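Local structure of regulator of nonsense transcripts 2 (Homo sapiens, 4CEK) at residues L114-L125 with N150-L158. The protein acts in nonsense-mediated mRNA decay, where this helical segment, the second of its three MIF4G domains, is probably one of the scaffold modules of the factor. Sequence-based numbering, arbitrary orientation.
Sequences LKLIVDAFLQQL and NRKKLVRAL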
ATOM      1  N   LEU A 114       8.454 -23.254 -16.090  1.00 63.44           N
ATOM      2  CA  LEU A 114       7.800 -21.957 -15.847  1.00 62.02           C
ATOM      3  C   LEU A 114       7.641 -21.660 -14.363  1.00 56.47           C
ATOM      4  O   LEU A 114       7.943 -20.571 -13.920  1.00 63.11           O
ATOM      5  CB  LEU A 114       6.429 -21.919 -16.514  1.00 62.42           C
ATOM      6  CG  LEU A 114       5.637 -20.624 -16.333  1.00 64.94           C
ATOM      7  CD1 LEU A 114       6.235 -19.512 -17.186  1.00 56.68           C
ATOM      8  CD2 LEU A 114       4.165 -20.888 -16.646  1.00 65.26           C
ATOM      9  N   LYS A 115       7.168 -22.629 -13.592  1.00 61.46           N
ATOM     10  CA  LYS A 115       7.154 -22.482 -12.129  1.00 63.93           C
ATOM     11  C   LYS A 115       8.561 -22.078 -11.621  1.00 61.60           C
ATOM     12  O   LYS A 115       8.710 -21.152 -10.816  1.00 60.44           O
ATOM     13  CB  LYS A 115       6.687 -23.779 -11.447  1.00 66.08           C
ATOM     14  CG  LYS A 115       6.466 -23.659  -9.944  1.00 72.65           C
ATOM     15  CD  LYS A 115       6.875 -24.900  -9.156  1.00 73.90           C
ATOM     16  CE  LYS A 115       6.415 -24.766  -7.707  1.00 77.72           C
ATOM     17  NZ  LYS A 115       6.985 -25.774  -6.769  1.00 78.22           N
ATOM     18  N   LEU A 116       9.589 -22.771 -12.107  1.00 57.94           N
ATOM     19  CA  LEU A 116      10.954 -22.516 -11.659  1.00 56.78           C
ATOM     20  C   LEU A 116      11.344 -21.065 -11.910  1.00 49.83           C
ATOM     21  O   LEU A 116      11.881 -20.430 -11.018  1.00 49.67           O
ATOM     22  CB  LEU A 116      11.967 -23.485 -12.301  1.00 64.47           C
ATOM     23  CG  LEU A 116      13.420 -23.457 -11.777  1.00 69.10           C
ATOM     24  CD1 LEU A 116      13.454 -23.301 -10.260  1.00 75.28           C
ATOM     25  CD2 LEU A 116      14.219 -24.692 -12.197  1.00 66.37           C
ATOM     26  N   ILE A 117      11.032 -20.523 -13.084  1.00 47.63           N
ATOM     27  CA  ILE A 117      11.442 -19.166 -13.387  1.00 52.09           C
ATOM     28  C   ILE A 117      10.599 -18.136 -12.617  1.00 58.38           C
ATOM     29  O   ILE A 117      11.107 -17.071 -12.257  1.00 61.95           O
ATOM     30  CB  ILE A 117      11.482 -18.860 -14.900  1.00 53.05           C
ATOM     31  CG1 ILE A 117      10.146 -18.374 -15.431  1.00 52.70           C
ATOM     32  CG2 ILE A 117      11.939 -20.073 -15.708  1.00 56.51           C
ATOM     33  CD1 ILE A 117      10.309 -17.078 -16.208  1.00 51.84           C
ATOM     34  N   VAL A 118       9.332 -18.459 -12.345  1.00 55.29           N
ATOM     35  CA  VAL A 118       8.497 -17.609 -11.509  1.00 57.70           C
ATOM     36  C   VAL A 118       8.959 -17.565 -10.041  1.00 56.67           C
ATOM     37  O   VAL A 118       8.949 -16.516  -9.408  1.00 52.24           O
ATOM     38  CB  VAL A 118       7.015 -18.030 -11.547  1.00 57.79           C
ATOM     39  CG1 VAL A 118       6.201 -17.091 -10.688  1.00 57.69           C
ATOM     40  CG2 VAL A 118       6.480 -18.015 -12.973  1.00 56.92           C
ATOM     41  N   ASP A 119       9.351 -18.701  -9.501  1.00 51.67           N
ATOM     42  CA  ASP A 119       9.839 -18.737  -8.137  1.00 56.09           C
ATOM     43  C   ASP A 119      11.152 -17.969  -8.045  1.00 57.74           C
ATOM     44  O   ASP A 119      11.435 -17.352  -7.021  1.00 65.20           O
ATOM     45  CB  ASP A 119      10.008 -20.187  -7.657  1.00 58.29           C
ATOM     46  CG  ASP A 119       8.663 -20.910  -7.457  1.00 65.53           C
ATOM     47  OD1 ASP A 119       7.571 -20.349  -7.778  1.00 62.78           O
ATOM     48  OD2 ASP A 119       8.705 -22.068  -6.971  1.00 73.54           O
ATOM     49  N   ALA A 120      11.943 -17.995  -9.116  1.00 53.64           N
ATOM     50  CA  ALA A 120      13.147 -17.172  -9.203  1.00 52.56           C
ATOM     51  C   ALA A 120      12.769 -15.708  -9.179  1.00 53.11           C
ATOM     52  O   ALA A 120      13.392 -14.892  -8.485  1.00 52.26           O
ATOM     53  CB  ALA A 120      13.923 -17.460 -10.501  1.00 49.42           C
ATOM     54  N   PHE A 121      11.790 -15.383 -10.019  1.00 53.15           N
ATOM     55  CA  PHE A 121      11.344 -14.004 -10.223  1.00 53.73           C
ATOM     56  C   PHE A 121      10.844 -13.407  -8.916  1.00 52.95           C
ATOM     57  O   PHE A 121      11.302 -12.345  -8.516  1.00 50.78           O
ATOM     58  CB  PHE A 121      10.228 -13.963 -11.268  1.00 50.30           C
ATOM     59  CG  PHE A 121       9.664 -12.614 -11.472  1.00 49.79           C
ATOM     60  CD1 PHE A 121      10.303 -11.702 -12.308  1.00 46.32           C
ATOM     61  CD2 PHE A 121       8.500 -12.228 -10.804  1.00 48.75           C
ATOM     62  CE1 PHE A 121       9.769 -10.431 -12.485  1.00 47.79           C
ATOM     63  CE2 PHE A 121       7.962 -10.962 -10.996  1.00 43.48           C
ATOM     64  CZ  PHE A 121       8.597 -10.062 -11.821  1.00 43.42           C
ATOM     65  N   LEU A 122       9.931 -14.113  -8.251  1.00 53.25           N
ATOM     66  CA  LEU A 122       9.372 -13.646  -6.980  1.00 57.03           C
ATOM     67  C   LEU A 122      10.480 -13.461  -5.955  1.00 60.96           C
ATOM     68  O   LEU A 122      10.523 -12.446  -5.272  1.00 63.50           O
ATOM     69  CB  LEU A 122       8.318 -14.602  -6.422  1.00 50.37           C
ATOM     70  CG  LEU A 122       7.092 -14.892  -7.298  1.00 50.98           C
ATOM     71  CD1 LEU A 122       6.124 -15.832  -6.562  1.00 53.10           C
ATOM     72  CD2 LEU A 122       6.383 -13.632  -7.761  1.00 44.22           C
ATOM     73  N   GLN A 123      11.400 -14.412  -5.875  1.00 64.10           N
ATOM     74  CA  GLN A 123      12.487 -14.318  -4.892  1.00 67.78           C
ATOM     75  C   GLN A 123      13.467 -13.157  -5.168  1.00 62.69           C
ATOM     76  O   GLN A 123      14.261 -12.805  -4.302  1.00 61.13           O
ATOM     77  CB  GLN A 123      13.207 -15.667  -4.740  1.00 75.13           C
ATOM     78  CG  GLN A 123      12.358 -16.702  -3.990  1.00 86.03           C
ATOM     79  CD  GLN A 123      12.944 -18.118  -3.970  1.00 95.97           C
ATOM     80  OE1 GLN A 123      13.120 -18.753  -5.015  1.00 95.81           O
ATOM     81  NE2 GLN A 123      13.222 -18.629  -2.765  1.00102.21           N
ATOM     82  N   GLN A 124      13.365 -12.543  -6.345  1.00 57.52           N
ATOM     83  CA  GLN A 124      14.230 -11.416  -6.758  1.00 58.25           C
ATOM     84  C   GLN A 124      13.562 -10.028  -6.549  1.00 56.23           C
ATOM     85  O   GLN A 124      14.246  -9.000  -6.498  1.00 57.46           O
ATOM     86  CB  GLN A 124      14.656 -11.641  -8.233  1.00 56.74           C
ATOM     87  CG  GLN A 124      14.825 -10.421  -9.132  1.00 60.93           C
ATOM     88  CD  GLN A 124      13.511  -9.905  -9.777  1.00 72.51           C
ATOM     89  OE1 GLN A 124      13.519  -8.865 -10.446  1.00 81.86           O
ATOM     90  NE2 GLN A 124      12.397 -10.628  -9.596  1.00 62.02           N
ATOM     91  N   LEU A 125      12.229 -10.016  -6.432  1.00 49.41           N
ATOM     92  CA  LEU A 125      11.464  -8.802  -6.214  1.00 46.48           C
ATOM     93  C   LEU A 125      12.018  -7.901  -5.112  1.00 43.31           C
ATOM     94  O   LEU A 125      12.114  -6.684  -5.325  1.00 38.75           O
ATOM     95  CB  LEU A 125       9.979  -9.124  -5.928  1.00 48.40           C
ATOM     96  CG  LEU A 125       9.099  -9.185  -7.179  1.00 47.90           C
ATOM     97  CD1 LEU A 125       7.654  -9.508  -6.819  1.00 43.20           C
ATOM     98  CD2 LEU A 125       9.245  -7.873  -7.951  1.00 45.75           C
ATOM     99  N   ASN A 150      -0.066 -17.633 -11.912  1.00 49.73           N
ATOM    100  CA  ASN A 150       1.111 -16.824 -11.655  1.00 51.70           C
ATOM    101  C   ASN A 150       0.746 -15.428 -11.147  1.00 53.37           C
ATOM    102  O   ASN A 150       1.509 -14.831 -10.395  1.00 50.94           O
ATOM    103  CB  ASN A 150       1.999 -16.722 -12.917  1.00 49.10           C
ATOM    104  CG  ASN A 150       2.884 -17.957 -13.123  1.00 47.19           C
ATOM    105  OD1 ASN A 150       2.893 -18.878 -12.297  1.00 46.60           O
ATOM    106  ND2 ASN A 150       3.666 -17.961 -14.215  1.00 44.73           N
ATOM    107  N   ARG A 151      -0.403 -14.909 -11.573  1.00 51.80           N
ATOM    108  CA  ARG A 151      -0.860 -13.628 -11.090  1.00 48.81           C
ATOM    109  C   ARG A 151      -1.237 -13.768  -9.598  1.00 51.37           C
ATOM    110  O   ARG A 151      -1.051 -12.829  -8.815  1.00 52.78           O
ATOM    111  CB  ARG A 151      -2.002 -13.087 -11.954  1.00 43.82           C
ATOM    112  CG  ARG A 151      -1.543 -12.742 -13.356  1.00 45.64           C
ATOM    113  CD  ARG A 151      -2.518 -11.849 -14.130  1.00 45.89           C
ATOM    114  NE  ARG A 151      -3.794 -12.531 -14.368  1.00 52.65           N
ATOM    115  CZ  ARG A 151      -3.984 -13.550 -15.221  1.00 54.03           C
ATOM    116  NH1 ARG A 151      -2.983 -14.048 -15.961  1.00 53.58           N
ATOM    117  NH2 ARG A 151      -5.190 -14.097 -15.318  1.00 54.26           N
ATOM    118  N   LYS A 152      -1.727 -14.938  -9.203  1.00 47.04           N
ATOM    119  CA  LYS A 152      -2.116 -15.167  -7.825  1.00 50.99           C
ATOM    120  C   LYS A 152      -0.883 -15.272  -6.949  1.00 48.12           C
ATOM    121  O   LYS A 152      -0.887 -14.840  -5.799  1.00 47.96           O
ATOM    122  CB  LYS A 152      -2.924 -16.460  -7.663  1.00 59.48           C
ATOM    123  CG  LYS A 152      -4.427 -16.315  -7.796  1.00 68.85           C
ATOM    124  CD  LYS A 152      -5.139 -17.621  -7.394  1.00 78.65           C
ATOM    125  CE  LYS A 152      -5.090 -18.692  -8.496  1.00 82.55           C
ATOM    126  NZ  LYS A 152      -4.850 -20.068  -7.968  1.00 75.80           N
ATOM    127  N   LYS A 153       0.148 -15.915  -7.463  1.00 44.94           N
ATOM    128  CA  LYS A 153       1.402 -16.001  -6.739  1.00 43.02           C
ATOM    129  C   LYS A 153       2.045 -14.623  -6.610  1.00 36.38           C
ATOM    130  O   LYS A 153       2.595 -14.326  -5.572  1.00 37.34           O
ATOM    131  CB  LYS A 153       2.353 -16.993  -7.407  1.00 48.38           C
ATOM    132  CG  LYS A 153       2.309 -18.390  -6.798  1.00 56.38           C
ATOM    133  CD  LYS A 153       2.927 -19.468  -7.699  1.00 63.13           C
ATOM    134  CE  LYS A 153       4.025 -20.277  -6.987  1.00 72.59           C
ATOM    135  NZ  LYS A 153       3.594 -21.116  -5.816  1.00 77.95           N
ATOM    136  N   LEU A 154       1.989 -13.797  -7.647  1.00 30.75           N
ATOM    137  CA  LEU A 154       2.559 -12.454  -7.579  1.00 35.25           C
ATOM    138  C   LEU A 154       1.875 -11.669  -6.455  1.00 37.81           C
ATOM    139  O   LEU A 154       2.522 -11.234  -5.521  1.00 40.59           O
ATOM    140  CB  LEU A 154       2.375 -11.692  -8.889  1.00 34.82           C
ATOM    141  CG  LEU A 154       2.877 -10.244  -8.880  1.00 35.43           C
ATOM    142  CD1 LEU A 154       4.288 -10.131  -8.304  1.00 29.52           C
ATOM    143  CD2 LEU A 154       2.746  -9.556 -10.237  1.00 31.50           C
ATOM    144  N   VAL A 155       0.552 -11.551  -6.539  1.00 39.70           N
ATOM    145  CA  VAL A 155      -0.268 -10.851  -5.547  1.00 37.75           C
ATOM    146  C   VAL A 155       0.125 -11.277  -4.133  1.00 39.06           C
ATOM    147  O   VAL A 155       0.338 -10.443  -3.256  1.00 38.18           O
ATOM    148  CB  VAL A 155      -1.765 -11.107  -5.799  1.00 37.80           C
ATOM    149  CG1 VAL A 155      -2.573 -10.783  -4.559  1.00 37.79           C
ATOM    150  CG2 VAL A 155      -2.270 -10.312  -6.985  1.00 34.29           C
ATOM    151  N   ARG A 156       0.292 -12.568  -3.930  1.00 39.15           N
ATOM    152  CA  ARG A 156       0.574 -13.073  -2.606  1.00 42.01           C
ATOM    153  C   ARG A 156       1.995 -12.757  -2.153  1.00 42.43           C
ATOM    154  O   ARG A 156       2.240 -12.514  -0.966  1.00 40.83           O
ATOM    155  CB  ARG A 156       0.306 -14.578  -2.545  1.00 48.37           C
ATOM    156  CG  ARG A 156      -1.168 -14.927  -2.681  1.00 52.71           C
ATOM    157  CD  ARG A 156      -1.381 -16.436  -2.779  1.00 57.40           C
ATOM    158  NE  ARG A 156      -2.683 -16.762  -3.354  1.00 64.25           N
ATOM    159  CZ  ARG A 156      -3.251 -17.974  -3.344  1.00 67.66           C
ATOM    160  NH1 ARG A 156      -2.656 -19.016  -2.787  1.00 68.57           N
ATOM    161  NH2 ARG A 156      -4.437 -18.141  -3.899  1.00 69.52           N
ATOM    162  N   ALA A 157       2.935 -12.744  -3.087  1.00 44.08           N
ATOM    163  CA  ALA A 157       4.312 -12.344  -2.758  1.00 42.78           C
ATOM    164  C   ALA A 157       4.393 -10.853  -2.477  1.00 38.57           C
ATOM    165  O   ALA A 157       5.126 -10.441  -1.592  1.00 42.17           O
ATOM    166  CB  ALA A 157       5.297 -12.730  -3.856  1.00 42.36           C
ATOM    167  N   LEU A 158       3.664 -10.039  -3.225  1.00 36.78           N
ATOM    168  CA  LEU A 158       3.574  -8.610  -2.922  1.00 35.27           C
ATOM    169  C   LEU A 158       2.982  -8.372  -1.514  1.00 37.77           C
ATOM    170  O   LEU A 158       3.482  -7.547  -0.776  1.00 37.49           O
ATOM    171  CB  LEU A 158       2.752  -7.899  -3.977  1.00 38.11           C
ATOM    172  CG  LEU A 158       3.305  -7.996  -5.393  1.00 38.62           C
ATOM    173  CD1 LEU A 158       2.486  -7.144  -6.338  1.00 37.63           C
ATOM    174  CD2 LEU A 158       4.755  -7.535  -5.389  1.00 39.31           C
TER
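L122 reaches across to the helix of N150-L158 with both methyls. CD2 lies 4.0 Å from L154 CA and also faces A157 CB, while CD1 lies against K153 CB and its backbone O. The CA atoms come nearest here, 6.7 Å between those of L122 and A157, as suits the small side chain of A157. One turn on, L125 continues the apolar strip: its CD1 meets L154 CD1 at 3.7 Å, the two side chains crossing at about a right angle, and also touches L158 CD2. L154 has CG anti to its backbone N (chi1 177°), which brings CD1 against both L122 and L125. Helix 169-179 closes this end, Y172 touching both L125 and L158. At the other end the flat amide of N150 crosses V118 obliquely, its ND2 a tight 3.1 Å from V118 CG2 and 3.8 Å from L114 CD2. That nitrogen donates a hydrogen bond to the carbonyl of M145, whose side chain in turn packs on V118, so the amide is tied to the loop before its own helix. With an alanine in place of N150 the M145 carbonyl would be likely to lose this donor, and V118 and L114 their amide neighbour. On the polar edge, the bend of K153 at chi3 (126°) sets CE 3.6 Å from D119 OD1; a further bend at chi4 places NZ 4.5 Å from that oxygen, beyond a salt bridge. Segments 114-124 and 150-158, on longer helices of the all-helical MIF4G domain, thus run nearly parallel, 10.5 Å between axes, crossing at -22°. Van der Waals packing holds them: leucines and A157 centrally, the N150 amide at one end, K153 methylenes at the edge. D119 probably attracts K153 modestly, partly offset by the nearby charge of K115.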